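Local coordinates for protein fructokinase (Silicibacter sp., PDB 3C8U) that probably transfers a phosphate from ATP to fructose, as a kinase of the P-loop type, at residues G29-G34 / A189-I194; W148-R153 / P200-W205. One frame throughout, in Å; residues are numbered along the deposited sequence.

Interaction 1: G29-G34 / A189-I194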
ATOM      1  N   GLY A  29      -3.044  -1.816  -4.307  1.00 23.02           N
ATOM      2  CA  GLY A  29      -3.723  -3.099  -4.422  1.00 24.42           C
ATOM      3  C   GLY A  29      -4.975  -3.200  -3.580  1.00 26.87           C
ATOM      4  O   GLY A  29      -5.624  -2.213  -3.236  1.00 30.44           O
ATOM      5  N   ALA A  30      -5.334  -4.439  -3.319  1.00 26.99           N
ATOM      6  CA  ALA A  30      -6.409  -4.796  -2.413  1.00 23.95           C
ATOM      7  C   ALA A  30      -5.884  -5.878  -1.466  1.00 25.14           C
ATOM      8  O   ALA A  30      -4.836  -6.480  -1.733  1.00 24.35           O
ATOM      9  CB  ALA A  30      -7.652  -5.277  -3.194  1.00 22.17           C
ATOM     10  N   PRO A  31      -6.577  -6.091  -0.335  1.00 25.61           N
ATOM     11  CA  PRO A  31      -6.238  -7.209   0.527  1.00 26.31           C
ATOM     12  C   PRO A  31      -6.195  -8.503  -0.270  1.00 25.52           C
ATOM     13  O   PRO A  31      -7.117  -8.835  -1.023  1.00 23.32           O
ATOM     14  CB  PRO A  31      -7.378  -7.226   1.560  1.00 25.39           C
ATOM     15  CG  PRO A  31      -7.932  -5.831   1.543  1.00 26.91           C
ATOM     16  CD  PRO A  31      -7.806  -5.407   0.101  1.00 26.40           C
ATOM     17  N   GLY A  32      -5.081  -9.194  -0.086  1.00 26.28           N
ATOM     18  CA  GLY A  32      -4.808 -10.462  -0.748  1.00 28.15           C
ATOM     19  C   GLY A  32      -4.128 -10.315  -2.084  1.00 28.25           C
ATOM     20  O   GLY A  32      -3.924 -11.294  -2.789  1.00 29.72           O
ATOM     21  N   SER A  33      -3.798  -9.087  -2.457  1.00 26.11           N
ATOM     22  CA  SER A  33      -3.264  -8.844  -3.818  1.00 25.53           C
ATOM     23  C   SER A  33      -1.792  -9.253  -3.949  1.00 24.70           C
ATOM     24  O   SER A  33      -1.259  -9.370  -5.051  1.00 27.28           O
ATOM     25  CB  SER A  33      -3.431  -7.394  -4.247  1.00 28.34           C
ATOM     26  OG  SER A  33      -2.649  -6.525  -3.443  1.00 24.73           O
ATOM     27  N   GLY A  34      -1.151  -9.446  -2.810  1.00 21.52           N
ATOM     28  CA  GLY A  34       0.294  -9.769  -2.771  1.00 24.01           C
ATOM     29  C   GLY A  34       1.167  -8.631  -3.294  1.00 25.62           C
ATOM     30  O   GLY A  34       2.179  -8.829  -3.966  1.00 25.58           O
ATOM     31  N   ALA A 189     -14.865  -7.251   1.876  1.00 29.18           N
ATOM     32  CA  ALA A 189     -15.730  -6.070   1.836  1.00 27.48           C
ATOM     33  C   ALA A 189     -14.871  -4.873   1.432  1.00 24.92           C
ATOM     34  O   ALA A 189     -15.284  -3.998   0.662  1.00 23.77           O
ATOM     35  CB  ALA A 189     -16.418  -5.810   3.206  1.00 27.52           C
ATOM     36  N   ASN A 190     -13.651  -4.874   1.940  1.00 23.11           N
ATOM     37  CA  ASN A 190     -12.690  -3.775   1.639  1.00 24.93           C
ATOM     38  C   ASN A 190     -12.268  -3.840   0.178  1.00 25.46           C
ATOM     39  O   ASN A 190     -12.176  -2.841  -0.523  1.00 24.26           O
ATOM     40  CB  ASN A 190     -11.465  -3.846   2.563  1.00 20.13           C
ATOM     41  CG  ASN A 190     -11.814  -3.518   4.022  1.00 24.17           C
ATOM     42  OD1 ASN A 190     -12.835  -2.883   4.310  1.00 26.28           O
ATOM     43  ND2 ASN A 190     -11.013  -4.035   4.940  1.00 22.97           N
ATOM     44  N   ALA A 191     -12.025  -5.070  -0.263  1.00 27.17           N
ATOM     45  CA  ALA A 191     -11.607  -5.320  -1.656  1.00 28.14           C
ATOM     46  C   ALA A 191     -12.684  -4.781  -2.572  1.00 28.87           C
ATOM     47  O   ALA A 191     -12.424  -4.167  -3.582  1.00 26.10           O
ATOM     48  CB  ALA A 191     -11.344  -6.810  -1.926  1.00 26.62           C
ATOM     49  N   ARG A 192     -13.915  -4.969  -2.126  1.00 30.73           N
ATOM     50  CA  ARG A 192     -15.094  -4.589  -2.885  1.00 30.59           C
ATOM     51  C   ARG A 192     -15.233  -3.060  -2.915  1.00 28.88           C
ATOM     52  O   ARG A 192     -15.493  -2.463  -3.973  1.00 23.53           O
ATOM     53  CB  ARG A 192     -16.346  -5.268  -2.288  1.00 33.16           C
ATOM     54  CG  ARG A 192     -17.473  -5.532  -3.258  1.00 39.70           C
ATOM     55  CD  ARG A 192     -18.312  -6.801  -2.888  1.00 42.99           C
ATOM     56  NE  ARG A 192     -18.528  -6.968  -1.454  1.00 53.92           N
ATOM     57  CZ  ARG A 192     -17.992  -7.949  -0.725  1.00 60.25           C
ATOM     58  NH1 ARG A 192     -17.212  -8.861  -1.302  1.00 65.73           N
ATOM     59  NH2 ARG A 192     -18.234  -8.023   0.581  1.00 59.22           N
ATOM     60  N   ALA A 193     -15.053  -2.427  -1.751  1.00 25.72           N
ATOM     61  CA  ALA A 193     -15.120  -0.941  -1.636  1.00 24.30           C
ATOM     62  C   ALA A 193     -14.064  -0.291  -2.529  1.00 24.70           C
ATOM     63  O   ALA A 193     -14.268   0.766  -3.157  1.00 24.88           O
ATOM     64  CB  ALA A 193     -14.904  -0.483  -0.143  1.00 24.48           C
ATOM     65  N   ILE A 194     -12.923  -0.966  -2.582  1.00 24.26           N
ATOM     66  CA  ILE A 194     -11.792  -0.507  -3.404  1.00 24.80           C
ATOM     67  C   ILE A 194     -12.178  -0.548  -4.874  1.00 27.05           C
ATOM     68  O   ILE A 194     -11.982   0.418  -5.596  1.00 26.57           O
ATOM     69  CB  ILE A 194     -10.515  -1.351  -3.161  1.00 24.44           C
ATOM     70  CG1 ILE A 194      -9.870  -0.916  -1.845  1.00 24.54           C
ATOM     71  CG2 ILE A 194      -9.510  -1.206  -4.333  1.00 24.05           C
ATOM     72  CD1 ILE A 194      -8.990  -1.992  -1.211  1.00 18.94           C
TER
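The end of I194, CD1, reaches the ring of P31, coming to 3.8 Å from its CD, the shortest approach between G29-G34 and helix segment A189-I194. Two torsions carry that methyl to the loop. CG1 lies beside the backbone N of I194 (chi1 -77°), and the extended second torsion (156°) sends CD1 onward, where it also approaches the methyl CB of A30 at 4.1 Å and the carbonyl O of G29 at 3.9 Å. This corner, with A191 one helical turn back, is the tightly packed part. CB of A30 lies 4.2 Å from CB of A191, and the small methyls let the two backbones come close, with the CA atoms of A30 and A191 5.3 Å apart. P31 spans the contact: while its CD meets I194, its CG lies 4.2 Å from CB of N190, the two side chains crossing at about a right angle. No hydrogen bond joins the segments; within the loop, bonds to A30 O close the turn. This carbonyl accepts both S33 N, in a type II turn from A30 to S33, and S33 OG at 2.8 Å, the latter in the carbonyl plane on a lone pair. The looser side is the far end of the loop and the outer helix face: exposed G34 and R192 and partly exposed G32 take no part in the contact. L161 of helix 158-171 touches both A30 and A191, while Y133 touches N190 and I194. The loop, between strand 23-28 and helix 36-48, has the sequence pattern and strand-loop-helix form of a Walker A P-loop, consistent with the nucleotide-binding site of a P-loop kinase.

Interaction 2: W148-R153 / P200-W205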
ATOM      1  N   TRP A 148       1.334  11.668  -5.985  1.00 18.28           N
ATOM      2  CA  TRP A 148       2.119  10.634  -6.628  1.00 19.17           C
ATOM      3  C   TRP A 148       2.779  11.179  -7.898  1.00 21.97           C
ATOM      4  O   TRP A 148       2.171  11.948  -8.642  1.00 25.43           O
ATOM      5  CB  TRP A 148       1.281   9.416  -7.022  1.00 18.09           C
ATOM      6  CG  TRP A 148       0.347   8.825  -5.967  1.00 18.08           C
ATOM      7  CD1 TRP A 148      -0.876   8.301  -6.193  1.00 18.58           C
ATOM      8  CD2 TRP A 148       0.572   8.735  -4.549  1.00 19.39           C
ATOM      9  NE1 TRP A 148      -1.437   7.865  -5.015  1.00 20.51           N
ATOM     10  CE2 TRP A 148      -0.557   8.105  -3.989  1.00 20.13           C
ATOM     11  CE3 TRP A 148       1.627   9.104  -3.708  1.00 19.41           C
ATOM     12  CZ2 TRP A 148      -0.672   7.852  -2.624  1.00 21.39           C
ATOM     13  CZ3 TRP A 148       1.519   8.848  -2.346  1.00 20.19           C
ATOM     14  CH2 TRP A 148       0.376   8.221  -1.817  1.00 21.47           C
ATOM     15  N   ASP A 149       4.006  10.728  -8.169  1.00 18.88           N
ATOM     16  CA  ASP A 149       4.649  11.066  -9.432  1.00 18.59           C
ATOM     17  C   ASP A 149       4.300  10.072 -10.511  1.00 18.39           C
ATOM     18  O   ASP A 149       4.119  10.424 -11.674  1.00 18.20           O
ATOM     19  CB  ASP A 149       6.161  11.235  -9.252  1.00 17.17           C
ATOM     20  CG  ASP A 149       6.487  12.392  -8.335  1.00 18.53           C
ATOM     21  OD1 ASP A 149       6.182  13.564  -8.678  1.00 18.85           O
ATOM     22  OD2 ASP A 149       7.080  12.142  -7.276  1.00 17.80           O
ATOM     23  N   VAL A 150       4.207   8.813 -10.097  1.00 16.08           N
ATOM     24  CA  VAL A 150       3.770   7.712 -10.962  1.00 18.54           C
ATOM     25  C   VAL A 150       2.886   6.827 -10.096  1.00 17.05           C
ATOM     26  O   VAL A 150       3.138   6.636  -8.909  1.00 19.79           O
ATOM     27  CB  VAL A 150       4.945   6.871 -11.569  1.00 20.05           C
ATOM     28  CG1 VAL A 150       4.430   5.735 -12.487  1.00 16.24           C
ATOM     29  CG2 VAL A 150       5.969   7.776 -12.314  1.00 19.89           C
ATOM     30  N   SER A 151       1.822   6.335 -10.675  1.00 16.14           N
ATOM     31  CA  SER A 151       0.937   5.428  -9.963  1.00 16.15           C
ATOM     32  C   SER A 151       0.679   4.156 -10.746  1.00 16.97           C
ATOM     33  O   SER A 151       0.564   4.135 -11.997  1.00 17.84           O
ATOM     34  CB  SER A 151      -0.375   6.119  -9.619  1.00 18.45           C
ATOM     35  OG  SER A 151      -1.187   6.216 -10.782  1.00 18.33           O
ATOM     36  N   ILE A 152       0.631   3.090  -9.962  1.00 17.94           N
ATOM     37  CA  ILE A 152       0.450   1.722 -10.432  1.00 18.58           C
ATOM     38  C   ILE A 152      -0.693   1.056  -9.677  1.00 21.22           C
ATOM     39  O   ILE A 152      -0.726   1.029  -8.448  1.00 20.77           O
ATOM     40  CB  ILE A 152       1.710   0.838 -10.213  1.00 20.74           C
ATOM     41  CG1 ILE A 152       2.963   1.508 -10.768  1.00 17.11           C
ATOM     42  CG2 ILE A 152       1.480  -0.591 -10.805  1.00 16.32           C
ATOM     43  CD1 ILE A 152       4.284   0.881 -10.319  1.00 16.24           C
ATOM     44  N   ARG A 153      -1.625   0.513 -10.440  1.00 20.98           N
ATOM     45  CA  ARG A 153      -2.658  -0.344  -9.883  1.00 19.91           C
ATOM     46  C   ARG A 153      -2.323  -1.794 -10.156  1.00 21.94           C
ATOM     47  O   ARG A 153      -2.048  -2.194 -11.288  1.00 21.28           O
ATOM     48  CB  ARG A 153      -4.037  -0.006 -10.432  1.00 21.76           C
ATOM     49  CG  ARG A 153      -5.050  -1.140 -10.205  1.00 24.74           C
ATOM     50  CD  ARG A 153      -6.438  -0.727 -10.671  1.00 25.59           C
ATOM     51  NE  ARG A 153      -7.013   0.225  -9.745  1.00 28.79           N
ATOM     52  CZ  ARG A 153      -7.229   1.498 -10.026  1.00 31.92           C
ATOM     53  NH1 ARG A 153      -6.954   1.953 -11.252  1.00 33.25           N
ATOM     54  NH2 ARG A 153      -7.744   2.301  -9.088  1.00 26.85           N
ATOM     55  N   PRO A 200      -7.985   6.543 -11.614  1.00 25.23           N
ATOM     56  CA  PRO A 200      -7.143   6.012 -12.681  1.00 24.23           C
ATOM     57  C   PRO A 200      -5.653   5.966 -12.348  1.00 23.48           C
ATOM     58  O   PRO A 200      -5.138   6.816 -11.658  1.00 24.85           O
ATOM     59  CB  PRO A 200      -7.424   6.967 -13.846  1.00 26.84           C
ATOM     60  CG  PRO A 200      -7.931   8.181 -13.278  1.00 29.56           C
ATOM     61  CD  PRO A 200      -8.556   7.859 -11.946  1.00 26.81           C
ATOM     62  N   ALA A 201      -4.992   4.936 -12.843  1.00 22.00           N
ATOM     63  CA  ALA A 201      -3.563   4.695 -12.577  1.00 21.58           C
ATOM     64  C   ALA A 201      -2.778   4.973 -13.825  1.00 23.77           C
ATOM     65  O   ALA A 201      -3.318   4.867 -14.924  1.00 22.57           O
ATOM     66  CB  ALA A 201      -3.340   3.244 -12.136  1.00 18.69           C
ATOM     67  N   ASP A 202      -1.502   5.302 -13.653  1.00 22.49           N
ATOM     68  CA  ASP A 202      -0.634   5.591 -14.794  1.00 21.29           C
ATOM     69  C   ASP A 202      -0.354   4.302 -15.518  1.00 22.66           C
ATOM     70  O   ASP A 202      -0.285   4.251 -16.729  1.00 22.41           O
ATOM     71  CB  ASP A 202       0.685   6.251 -14.376  1.00 23.02           C
ATOM     72  CG  ASP A 202       0.483   7.640 -13.857  1.00 25.10           C
ATOM     73  OD1 ASP A 202      -0.369   8.366 -14.425  1.00 28.80           O
ATOM     74  OD2 ASP A 202       1.129   8.002 -12.859  1.00 18.71           O
ATOM     75  N   LEU A 203      -0.217   3.267 -14.718  1.00 21.66           N
ATOM     76  CA  LEU A 203       0.191   1.936 -15.151  1.00 22.46           C
ATOM     77  C   LEU A 203      -0.577   0.874 -14.403  1.00 21.67           C
ATOM     78  O   LEU A 203      -0.868   1.016 -13.240  1.00 20.97           O
ATOM     79  CB  LEU A 203       1.700   1.744 -14.900  1.00 24.18           C
ATOM     80  CG  LEU A 203       2.691   2.603 -15.711  1.00 23.63           C
ATOM     81  CD1 LEU A 203       4.053   2.629 -15.001  1.00 22.32           C
ATOM     82  CD2 LEU A 203       2.821   2.070 -17.123  1.00 25.79           C
ATOM     83  N   THR A 204      -0.936  -0.187 -15.096  1.00 22.55           N
ATOM     84  CA  THR A 204      -1.678  -1.292 -14.469  1.00 22.25           C
ATOM     85  C   THR A 204      -0.971  -2.592 -14.719  1.00 22.79           C
ATOM     86  O   THR A 204      -0.597  -2.929 -15.842  1.00 22.37           O
ATOM     87  CB  THR A 204      -3.141  -1.403 -15.013  1.00 24.27           C
ATOM     88  OG1 THR A 204      -3.801  -0.133 -14.920  1.00 26.91           O
ATOM     89  CG2 THR A 204      -3.931  -2.453 -14.264  1.00 25.96           C
ATOM     90  N   TRP A 205      -0.811  -3.326 -13.644  1.00 25.44           N
ATOM     91  CA  TRP A 205      -0.219  -4.643 -13.674  1.00 29.46           C
ATOM     92  C   TRP A 205      -1.276  -5.656 -13.255  1.00 32.15           C
ATOM     93  O   TRP A 205      -1.994  -5.445 -12.298  1.00 28.48           O
ATOM     94  CB  TRP A 205       0.948  -4.672 -12.709  1.00 30.08           C
ATOM     95  CG  TRP A 205       1.534  -5.998 -12.494  1.00 37.08           C
ATOM     96  CD1 TRP A 205       0.998  -7.029 -11.783  1.00 39.03           C
ATOM     97  CD2 TRP A 205       2.810  -6.440 -12.945  1.00 33.29           C
ATOM     98  NE1 TRP A 205       1.856  -8.097 -11.787  1.00 38.02           N
ATOM     99  CE2 TRP A 205       2.978  -7.758 -12.494  1.00 39.45           C
ATOM    100  CE3 TRP A 205       3.817  -5.856 -13.700  1.00 40.71           C
ATOM    101  CZ2 TRP A 205       4.122  -8.498 -12.764  1.00 38.05           C
ATOM    102  CZ3 TRP A 205       4.952  -6.586 -13.962  1.00 43.89           C
ATOM    103  CH2 TRP A 205       5.096  -7.898 -13.495  1.00 41.98           C
TER
HETATM  104  O   HOH W   1       3.082   9.568 -14.420  1.00 37.01           O
HETATM  105  O   HOH W   2      -2.716   8.294 -10.979  1.00 40.47           O
HETATM  106  O   HOH W   3      -6.269   0.568 -13.889  1.00 29.65           O
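With chi1 at 76°, S151 OG sits between its backbone N and carbonyl carbon and accepts D202 N at 3.0 Å; D202, with CG beside its own backbone N (chi1 -69°), turns OD2 back to S151 N at 2.8 Å. That N-H meets OD2 on the anti side, 30° out of the carboxylate plane. A water joins S151 OG to P200 O. Replacing S151 by alanine removes OG, and D202 N would probably be left to its weak bond with S151 O, and this water without its hydroxyl partner. Parallel strand pairing follows: L203 N to S151 O, R153 N to L203 O at 2.9 Å, and W205 N to R153 O. A201 packs its CB against CB of R153 at 3.7 Å, and another water links R153 NH1 to T204 OG1, lying in the guanidinium plane at its edge; R153 NH2 bonds to L199 O. On the other sheet face I152 CG1 and L203 CB lie 4.3 Å apart. Strand 203-205 forms one margin of the parallel sheet beside 150-154, whose other neighbour is 23-28; helices 4-14 and 36-48 cover the I152 face.

Interaction 1 is buried and apolar, with no hydrogen bond between its segments; interaction 2 is partly buried, combines backbone and serine-aspartate side-chain hydrogen bonds with bridging waters, and covers more than twice the surface. The difference follows place in the fold. G29-G34 is the loop after the central strand 23-28 and meets a helix side, whereas W148-R153 and P200-W205 pair at a sheet margin, where exposed D202 and T204 join in. They share no element, but strand 23-28 leads into the loop of interaction 1 and neighbours strand 150-154 of interaction 2, while helix 186-195 precedes strand 203-205 in the chain. The centres lie about 16 Å apart and the nearest atoms about 6 Å, with no touch.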